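Local coordinates for protein N-acetyltransferase (Escherichia coli, PDB 6GTQ) that probably transfers an acetyl group from acetyl-coenzyme A to an amine acceptor, as other members of the GNAT acetyltransferase family do, at residues A[60-65]-A[100-105]. The protein carries 1 engineered substitution. Numbering follows the deposited sequence.
Sequences QVLGYY and AIDRSL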
loop_
_atom_site.group_PDB
_atom_site.type_symbol
_atom_site.label_atom_id
_atom_site.label_comp_id
_atom_site.label_asym_id
_atom_site.label_seq_id
_atom_site.Cartn_x
_atom_site.Cartn_y
_atom_site.Cartn_z
ATOM N N GLN A 60 -16.105 -2.574 12.791
ATOM C CA GLN A 60 -16.545 -2.994 11.457
ATOM C C GLN A 60 -15.533 -2.547 10.380
ATOM O O GLN A 60 -15.374 -1.350 10.128
ATOM C CB GLN A 60 -17.945 -2.440 11.169
ATOM C CG GLN A 60 -18.561 -2.933 9.868
ATOM C CD GLN A 60 -20.000 -2.506 9.695
ATOM O OE1 GLN A 60 -20.610 -1.902 10.588
ATOM N NE2 GLN A 60 -20.571 -2.798 8.528
ATOM N N VAL A 61 -14.841 -3.517 9.761
ATOM C CA VAL A 61 -13.816 -3.276 8.743
ATOM C C VAL A 61 -14.437 -2.923 7.399
ATOM O O VAL A 61 -15.207 -3.717 6.851
ATOM C CB VAL A 61 -12.801 -4.449 8.649
ATOM C CG1 VAL A 61 -11.810 -4.252 7.497
ATOM C CG2 VAL A 61 -12.062 -4.625 9.971
ATOM N N LEU A 62 -14.079 -1.740 6.867
ATOM C CA LEU A 62 -14.569 -1.245 5.581
ATOM C C LEU A 62 -13.439 -1.037 4.557
ATOM O O LEU A 62 -13.598 -0.321 3.570
ATOM C CB LEU A 62 -15.431 0.026 5.760
ATOM C CG LEU A 62 -16.794 -0.157 6.462
ATOM C CD1 LEU A 62 -17.424 1.173 6.763
ATOM C CD2 LEU A 62 -17.745 -1.024 5.649
ATOM N N GLY A 63 -12.325 -1.709 4.785
ATOM C CA GLY A 63 -11.156 -1.615 3.931
ATOM C C GLY A 63 -9.903 -2.031 4.654
ATOM O O GLY A 63 -9.834 -1.954 5.884
ATOM N N TYR A 64 -8.909 -2.491 3.888
ATOM C CA TYR A 64 -7.631 -2.937 4.425
ATOM C C TYR A 64 -6.472 -2.832 3.441
ATOM O O TYR A 64 -6.670 -2.718 2.225
ATOM C CB TYR A 64 -7.741 -4.382 4.956
ATOM C CG TYR A 64 -7.725 -5.490 3.917
ATOM C CD1 TYR A 64 -6.525 -6.071 3.502
ATOM C CD2 TYR A 64 -8.914 -6.038 3.435
ATOM C CE1 TYR A 64 -6.506 -7.131 2.596
ATOM C CE2 TYR A 64 -8.908 -7.122 2.550
ATOM C CZ TYR A 64 -7.700 -7.657 2.128
ATOM O OH TYR A 64 -7.677 -8.713 1.256
ATOM N N TYR A 65 -5.262 -2.933 3.980
ATOM C CA TYR A 65 -4.028 -3.005 3.205
ATOM C C TYR A 65 -3.001 -3.842 3.970
ATOM O O TYR A 65 -3.101 -3.961 5.188
ATOM C CB TYR A 65 -3.509 -1.626 2.720
ATOM C CG TYR A 65 -2.746 -0.783 3.721
ATOM C CD1 TYR A 65 -1.409 -1.050 4.011
ATOM C CD2 TYR A 65 -3.316 0.365 4.272
ATOM C CE1 TYR A 65 -0.689 -0.256 4.900
ATOM C CE2 TYR A 65 -2.596 1.182 5.146
ATOM C CZ TYR A 65 -1.283 0.865 5.456
ATOM O OH TYR A 65 -0.572 1.641 6.336
ATOM N N ALA A 100 -7.850 -3.341 -0.459
ATOM C CA ALA A 100 -9.277 -3.575 -0.698
ATOM C C ALA A 100 -10.108 -2.576 0.075
ATOM O O ALA A 100 -9.822 -2.320 1.242
ATOM C CB ALA A 100 -9.654 -4.995 -0.301
ATOM N N ILE A 101 -11.129 -2.007 -0.581
ATOM C CA ILE A 101 -12.081 -1.050 0.002
ATOM C C ILE A 101 -13.482 -1.609 -0.200
ATOM O O ILE A 101 -13.830 -1.993 -1.319
ATOM C CB ILE A 101 -11.933 0.389 -0.610
ATOM C CG1 ILE A 101 -10.510 0.998 -0.376
ATOM C CG2 ILE A 101 -13.040 1.344 -0.142
ATOM C CD1 ILE A 101 -10.096 1.370 1.093
ATOM N N ASP A 102 -14.292 -1.635 0.872
ATOM C CA ASP A 102 -15.677 -2.099 0.821
ATOM C C ASP A 102 -16.495 -1.261 -0.167
ATOM O O ASP A 102 -16.307 -0.045 -0.235
ATOM C CB ASP A 102 -16.309 -2.057 2.220
ATOM C CG ASP A 102 -17.638 -2.775 2.303
ATOM O OD1 ASP A 102 -17.633 -4.017 2.420
ATOM O OD2 ASP A 102 -18.684 -2.095 2.246
ATOM N N ARG A 103 -17.400 -1.923 -0.924
ATOM C CA ARG A 103 -18.282 -1.345 -1.951
ATOM C C ARG A 103 -19.065 -0.121 -1.473
ATOM O O ARG A 103 -19.289 0.795 -2.266
ATOM C CB ARG A 103 -19.258 -2.403 -2.491
ATOM C CG ARG A 103 -18.662 -3.383 -3.490
ATOM C CD ARG A 103 -19.652 -4.501 -3.773
ATOM N NE ARG A 103 -19.166 -5.422 -4.802
ATOM C CZ ARG A 103 -19.565 -5.413 -6.069
ATOM N NH1 ARG A 103 -19.062 -6.285 -6.934
ATOM N NH2 ARG A 103 -20.479 -4.543 -6.481
ATOM N N SER A 104 -19.470 -0.109 -0.181
ATOM C CA SER A 104 -20.206 0.985 0.453
ATOM C C SER A 104 -19.405 2.292 0.503
ATOM O O SER A 104 -20.001 3.370 0.494
ATOM C CB SER A 104 -20.662 0.591 1.853
ATOM O OG SER A 104 -19.576 0.430 2.749
ATOM N N LEU A 105 -18.067 2.199 0.544
ATOM C CA LEU A 105 -17.193 3.371 0.606
ATOM C C LEU A 105 -16.640 3.820 -0.744
ATOM O O LEU A 105 -16.196 4.966 -0.861
ATOM C CB LEU A 105 -16.050 3.154 1.611
ATOM C CG LEU A 105 -16.414 3.238 3.098
ATOM C CD1 LEU A 105 -15.174 3.206 3.937
ATOM C CD2 LEU A 105 -17.192 4.516 3.428
#
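Tyr64 and Ala100 form a hydrogen-bonded antiparallel pair, with both backbone amides donating across the strands. Tyr64 N reaches Ala100 O at 2.8 Å, nearly in line with the carbonyl (C=O...N angle 164°), and Ala100 N returns a bond to Tyr64 O at 3.0 Å. One step along, Gly63 and Ile101 are the non-hydrogen-bonded pair, their CA atoms 4.1 Å apart; Gly63 CA also makes a CA-H...O contact with Ala100 O.

The third bond meets its carbonyl from a different direction. Asp102 N donates to Leu62 O at 3.1 Å with a fairly straight N-H, but from 60° above the carbonyl plane, one residue past the end of strand 90-101. Ile101 O accepts from Gln106 NE2. On the other edge of strand 61-74, Leu62 and Gly63 both face Leu52 and share backbone hydrogen bonds with it, a classic beta bulge.

The Asp102 carboxylate is shared out by oxygen. OD2 accepts from Ser104 OG at 2.7 Å on its anti side and from Ser104 N, which approaches from above the carboxylate plane; OD1 accepts from Asp24 N. These three donors would restrain its rotation. With OG between its backbone N and carbonyl carbon (chi1 67°), Ser104 can offer hydroxyl and amide to the same oxygen. Leu62 CD2 lies 3.7 Å from Asp102 OD2, while its CB touches Leu105 CD1 where the two leucines cross at about a right angle.

Ala100 CB packs obliquely against the Tyr64 ring, 3.6 Å from CE2; the hydroxyl is hydrogen-bonded to Leu30 O of helix 28-36. The arrangement is a regular antiparallel pair running out into an Asx turn, which leads into the loop that in GNAT enzymes binds the pyrophosphate of acetyl-coenzyme A, probably here too.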